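Local coordinates for protein esterase (uncultured bacterium FLS12, PDB 4RGY) that probably hydrolyses carboxylic ester bonds as a low-temperature-active alkaline esterase of the alpha/beta-hydrolase superfamily, at residues G15-E27 against E66-A80. Numbering follows the deposited sequence.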
loop_
_atom_site.group_PDB
_atom_site.type_symbol
_atom_site.label_atom_id
_atom_site.label_comp_id
_atom_site.label_asym_id
_atom_site.label_seq_id
_atom_site.Cartn_x
_atom_site.Cartn_y
_atom_site.Cartn_z
ATOM N N GLY A 15 13.528 15.902 -7.108
ATOM C CA GLY A 15 14.646 15.273 -6.420
ATOM C C GLY A 15 14.114 14.498 -5.222
ATOM O O GLY A 15 14.679 14.567 -4.122
ATOM N N LEU A 16 13.026 13.757 -5.422
ATOM C CA LEU A 16 12.324 13.164 -4.287
ATOM C C LEU A 16 11.549 11.918 -4.661
ATOM O O LEU A 16 10.819 11.899 -5.668
ATOM C CB LEU A 16 11.376 14.196 -3.669
ATOM C CG LEU A 16 10.592 13.811 -2.411
ATOM C CD1 LEU A 16 11.527 13.537 -1.254
ATOM C CD2 LEU A 16 9.628 14.936 -2.049
ATOM N N SER A 17 11.679 10.895 -3.823
ATOM C CA SER A 17 10.843 9.702 -3.892
ATOM C C SER A 17 9.461 10.078 -3.394
ATOM O O SER A 17 9.315 10.661 -2.308
ATOM C CB SER A 17 11.408 8.607 -2.994
ATOM O OG SER A 17 12.629 8.103 -3.505
ATOM N N THR A 18 8.442 9.769 -4.184
ATOM C CA THR A 18 7.094 10.187 -3.842
ATOM C C THR A 18 6.105 9.134 -4.340
ATOM O O THR A 18 6.508 8.038 -4.741
ATOM C CB THR A 18 6.840 11.621 -4.384
ATOM O OG1 THR A 18 5.573 12.108 -3.921
ATOM C CG2 THR A 18 6.895 11.624 -5.904
ATOM N N SER A 19 4.814 9.442 -4.274
ATOM C CA SER A 19 3.794 8.450 -4.560
ATOM C C SER A 19 2.639 9.032 -5.346
ATOM O O SER A 19 2.387 10.231 -5.280
ATOM C CB SER A 19 3.244 7.881 -3.252
ATOM O OG SER A 19 4.285 7.291 -2.502
ATOM N N MET A 20 1.938 8.180 -6.084
ATOM C CA MET A 20 0.655 8.548 -6.677
ATOM C C MET A 20 -0.264 7.336 -6.669
ATOM O O MET A 20 0.186 6.188 -6.542
ATOM C CB MET A 20 0.828 9.054 -8.109
ATOM C CG MET A 20 1.318 8.002 -9.086
ATOM S SD MET A 20 1.424 8.716 -10.734
ATOM C CE MET A 20 2.443 7.495 -11.556
ATOM N N THR A 21 -1.567 7.588 -6.796
ATOM C CA THR A 21 -2.549 6.522 -6.930
ATOM C C THR A 21 -3.100 6.581 -8.340
ATOM O O THR A 21 -3.438 7.660 -8.821
ATOM C CB THR A 21 -3.709 6.740 -5.953
ATOM O OG1 THR A 21 -3.188 6.825 -4.618
ATOM C CG2 THR A 21 -4.719 5.613 -6.042
ATOM N N VAL A 22 -3.174 5.435 -9.004
ATOM C CA VAL A 22 -3.701 5.370 -10.362
ATOM C C VAL A 22 -4.786 4.308 -10.432
ATOM O O VAL A 22 -4.631 3.208 -9.897
ATOM C CB VAL A 22 -2.577 5.050 -11.381
ATOM C CG1 VAL A 22 -3.145 4.756 -12.758
ATOM C CG2 VAL A 22 -1.574 6.203 -11.447
ATOM N N ILE A 23 -5.900 4.631 -11.086
ATOM C CA ILE A 23 -6.865 3.587 -11.403
ATOM C C ILE A 23 -6.997 3.440 -12.912
ATOM O O ILE A 23 -7.074 4.436 -13.639
ATOM C CB ILE A 23 -8.225 3.792 -10.724
ATOM C CG1 ILE A 23 -8.724 5.209 -10.895
ATOM C CG2 ILE A 23 -8.131 3.475 -9.237
ATOM C CD1 ILE A 23 -10.083 5.442 -10.235
ATOM N N LEU A 24 -6.967 2.187 -13.363
ATOM C CA LEU A 24 -6.969 1.844 -14.782
ATOM C C LEU A 24 -8.131 0.923 -15.058
ATOM O O LEU A 24 -8.393 0.010 -14.278
ATOM C CB LEU A 24 -5.721 1.036 -15.136
ATOM C CG LEU A 24 -4.393 1.591 -15.607
ATOM C CD1 LEU A 24 -3.537 0.420 -16.112
ATOM C CD2 LEU A 24 -4.585 2.643 -16.695
ATOM N N PRO A 25 -8.813 1.122 -16.191
ATOM C CA PRO A 25 -9.774 0.103 -16.607
ATOM C C PRO A 25 -9.050 -1.198 -16.934
ATOM O O PRO A 25 -7.956 -1.160 -17.496
ATOM C CB PRO A 25 -10.383 0.700 -17.883
ATOM C CG PRO A 25 -10.096 2.190 -17.798
ATOM C CD PRO A 25 -8.778 2.279 -17.105
ATOM N N GLN A 26 -9.647 -2.329 -16.566
ATOM C CA GLN A 26 -9.110 -3.635 -16.946
ATOM C C GLN A 26 -9.722 -4.103 -18.262
ATOM O O GLN A 26 -10.914 -3.925 -18.488
ATOM C CB GLN A 26 -9.389 -4.681 -15.865
ATOM C CG GLN A 26 -8.445 -4.615 -14.690
ATOM C CD GLN A 26 -8.581 -5.805 -13.757
ATOM O OE1 GLN A 26 -8.647 -6.960 -14.185
ATOM N NE2 GLN A 26 -8.635 -5.524 -12.474
ATOM N N GLU A 27 -8.904 -4.697 -19.124
ATOM C CA GLU A 27 -9.389 -5.205 -20.406
ATOM C C GLU A 27 -10.283 -6.424 -20.212
ATOM O O GLU A 27 -10.212 -7.092 -19.179
ATOM C CB GLU A 27 -8.215 -5.558 -21.323
ATOM C CG GLU A 27 -7.293 -4.387 -21.627
ATOM C CD GLU A 27 -6.362 -4.661 -22.794
ATOM O OE1 GLU A 27 -6.865 -4.984 -23.891
ATOM O OE2 GLU A 27 -5.130 -4.555 -22.615
ATOM N N GLU A 66 -13.444 5.625 -7.823
ATOM C CA GLU A 66 -13.173 4.422 -8.611
ATOM C C GLU A 66 -14.462 3.821 -9.182
ATOM O O GLU A 66 -14.496 3.395 -10.336
ATOM C CB GLU A 66 -12.426 3.367 -7.795
ATOM C CG GLU A 66 -12.082 2.133 -8.618
ATOM C CD GLU A 66 -11.421 1.046 -7.807
ATOM O OE1 GLU A 66 -10.692 1.383 -6.860
ATOM O OE2 GLU A 66 -11.632 -0.143 -8.127
ATOM N N ARG A 67 -15.516 3.797 -8.372
ATOM C CA ARG A 67 -16.817 3.333 -8.835
ATOM C C ARG A 67 -17.418 4.275 -9.878
ATOM O O ARG A 67 -17.965 3.830 -10.886
ATOM C CB ARG A 67 -17.755 3.147 -7.643
ATOM C CG ARG A 67 -19.200 2.882 -8.028
ATOM C CD ARG A 67 -19.983 2.277 -6.862
ATOM N NE ARG A 67 -19.940 3.115 -5.665
ATOM C CZ ARG A 67 -20.747 4.143 -5.450
ATOM N NH1 ARG A 67 -21.658 4.468 -6.359
ATOM N NH2 ARG A 67 -20.657 4.849 -4.335
ATOM N N TYR A 68 -17.275 5.577 -9.667
ATOM C CA TYR A 68 -17.891 6.534 -10.576
ATOM C C TYR A 68 -17.344 6.441 -12.000
ATOM O O TYR A 68 -18.064 6.720 -12.963
ATOM C CB TYR A 68 -17.737 7.960 -10.041
ATOM C CG TYR A 68 -18.398 8.204 -8.700
ATOM C CD1 TYR A 68 -19.565 7.539 -8.342
ATOM C CD2 TYR A 68 -17.861 9.113 -7.798
ATOM C CE1 TYR A 68 -20.171 7.770 -7.121
ATOM C CE2 TYR A 68 -18.459 9.350 -6.575
ATOM C CZ TYR A 68 -19.612 8.675 -6.242
ATOM O OH TYR A 68 -20.223 8.891 -5.025
ATOM N N VAL A 69 -16.082 6.057 -12.149
ATOM C CA VAL A 69 -15.486 5.995 -13.483
ATOM C C VAL A 69 -15.554 4.602 -14.108
ATOM O O VAL A 69 -15.160 4.419 -15.256
ATOM C CB VAL A 69 -14.014 6.445 -13.473
ATOM C CG1 VAL A 69 -13.907 7.875 -12.962
ATOM C CG2 VAL A 69 -13.137 5.504 -12.628
ATOM N N ALA A 70 -16.062 3.633 -13.359
ATOM C CA ALA A 70 -15.917 2.217 -13.720
ATOM C C ALA A 70 -16.422 1.834 -15.117
ATOM O O ALA A 70 -15.915 0.886 -15.716
ATOM C CB ALA A 70 -16.559 1.326 -12.657
ATOM N N GLU A 71 -17.406 2.559 -15.636
ATOM C CA GLU A 71 -17.964 2.215 -16.946
ATOM C C GLU A 71 -17.566 3.190 -18.050
ATOM O O GLU A 71 -18.092 3.128 -19.165
ATOM C CB GLU A 71 -19.491 2.106 -16.875
ATOM C CG GLU A 71 -19.992 1.080 -15.874
ATOM C CD GLU A 71 -19.383 -0.290 -16.092
ATOM O OE1 GLU A 71 -19.159 -0.670 -17.263
ATOM O OE2 GLU A 71 -19.121 -0.988 -15.088
ATOM N N MET A 72 -16.623 4.075 -17.750
ATOM C CA MET A 72 -16.306 5.173 -18.653
ATOM C C MET A 72 -15.118 4.914 -19.574
ATOM O O MET A 72 -14.905 5.657 -20.530
ATOM C CB MET A 72 -16.079 6.457 -17.857
ATOM C CG MET A 72 -17.272 6.866 -17.014
ATOM S SD MET A 72 -17.015 8.430 -16.164
ATOM C CE MET A 72 -16.704 9.550 -17.534
ATOM N N GLY A 73 -14.336 3.879 -19.293
ATOM C CA GLY A 73 -13.122 3.641 -20.059
ATOM C C GLY A 73 -12.114 4.755 -19.819
ATOM O O GLY A 73 -11.378 5.160 -20.726
ATOM N N LEU A 74 -12.085 5.230 -18.577
ATOM C CA LEU A 74 -11.325 6.410 -18.181
ATOM C C LEU A 74 -10.335 6.045 -17.085
ATOM O O LEU A 74 -10.723 5.488 -16.062
ATOM C CB LEU A 74 -12.278 7.484 -17.642
ATOM C CG LEU A 74 -11.687 8.794 -17.117
ATOM C CD1 LEU A 74 -11.073 9.543 -18.265
ATOM C CD2 LEU A 74 -12.768 9.617 -16.440
ATOM N N ALA A 75 -9.063 6.352 -17.305
ATOM C CA ALA A 75 -8.051 6.185 -16.266
ATOM C C ALA A 75 -8.020 7.441 -15.395
ATOM O O ALA A 75 -8.347 8.538 -15.857
ATOM C CB ALA A 75 -6.697 5.929 -16.884
ATOM N N VAL A 76 -7.646 7.286 -14.127
ATOM C CA VAL A 76 -7.521 8.436 -13.246
ATOM C C VAL A 76 -6.154 8.414 -12.563
ATOM O O VAL A 76 -5.733 7.391 -12.016
ATOM C CB VAL A 76 -8.630 8.456 -12.175
ATOM C CG1 VAL A 76 -8.564 9.746 -11.375
ATOM C CG2 VAL A 76 -10.010 8.340 -12.820
ATOM N N VAL A 77 -5.469 9.553 -12.601
ATOM C CA VAL A 77 -4.145 9.685 -11.995
ATOM C C VAL A 77 -4.224 10.718 -10.885
ATOM O O VAL A 77 -4.579 11.867 -11.137
ATOM C CB VAL A 77 -3.083 10.116 -13.039
ATOM C CG1 VAL A 77 -1.733 10.397 -12.371
ATOM C CG2 VAL A 77 -2.927 9.039 -14.120
ATOM N N MET A 78 -3.880 10.307 -9.668
ATOM C CA MET A 78 -4.005 11.129 -8.474
ATOM C C MET A 78 -2.636 11.274 -7.818
ATOM O O MET A 78 -2.189 10.401 -7.075
ATOM C CB MET A 78 -5.006 10.483 -7.509
ATOM C CG MET A 78 -6.447 10.585 -8.006
ATOM S SD MET A 78 -7.554 9.297 -7.399
ATOM C CE MET A 78 -6.980 7.860 -8.318
ATOM N N PRO A 79 -1.962 12.392 -8.091
ATOM C CA PRO A 79 -0.609 12.581 -7.564
ATOM C C PRO A 79 -0.584 13.428 -6.300
ATOM O O PRO A 79 -1.647 13.861 -5.851
ATOM C CB PRO A 79 0.054 13.356 -8.672
ATOM C CG PRO A 79 -1.046 14.234 -9.220
ATOM C CD PRO A 79 -2.322 13.430 -9.075
ATOM N N ALA A 80 0.606 13.618 -5.733
ATOM C CA ALA A 80 0.799 14.401 -4.513
ATOM C C ALA A 80 1.695 15.595 -4.789
ATOM O O ALA A 80 2.731 15.458 -5.455
ATOM C CB ALA A 80 1.413 13.529 -3.433
HETATM O O HOH W 1 4.827 14.033 -5.715
HETATM O O HOH W 2 2.967 12.386 -6.842
#
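Ile23 and Val76 face each other as a hydrogen-bonded antiparallel pair, and their side chains lie side by side on the face that also carries Thr21 and Met78. The packing is tightest at Ile23: its CG1, turned to straddle the backbone N and carbonyl carbon (chi1 48°), sits 3.5 Å from Val76 CB, tighter than usual van der Waals contact. Ile23 CD1 runs on to the end of helix 65-68, 3.6 Å from Glu66 CA, and meets the CG2 methyl of Val69 just beyond it. Cut back to an alanine here, the side chain would lose both CG1 and CD1, and a gap would probably open between Val76 and the helix end. The Glu66 carboxylate turns elsewhere, forming salt bridges with Arg61 and Arg62 of a neighbouring subunit. Beside this cluster, the last bond of Met78 folds back (chi3 -72°), carrying CE to 3.9 Å from Thr21 CG2. On the reverse face Val22 and Val77 meet through their CG2 methyls, while Val77 also packs on Leu103 of helix 95-110. Two amide bonds close each hydrogen-bonded pair; Met78 N reaches Thr21 O at 2.8 Å, nearly in line with the carbonyl (171°), whereas Thr21 N lies tilted out of the carbonyl plane of Met78. Toward Ala80 the strands part and water takes over. One molecule donates to Ser19 O and accepts from Ala80 N; a second links Thr18 OG1 to Ala80 O. Strand 16-25, the antiparallel second strand of the alpha/beta-hydrolase sheet, thus lies between 2-11 and 75-79; direct amide pairing and apolar contact hold its middle against 75-79, whereas bridging waters satisfy the backbone where the strands separate.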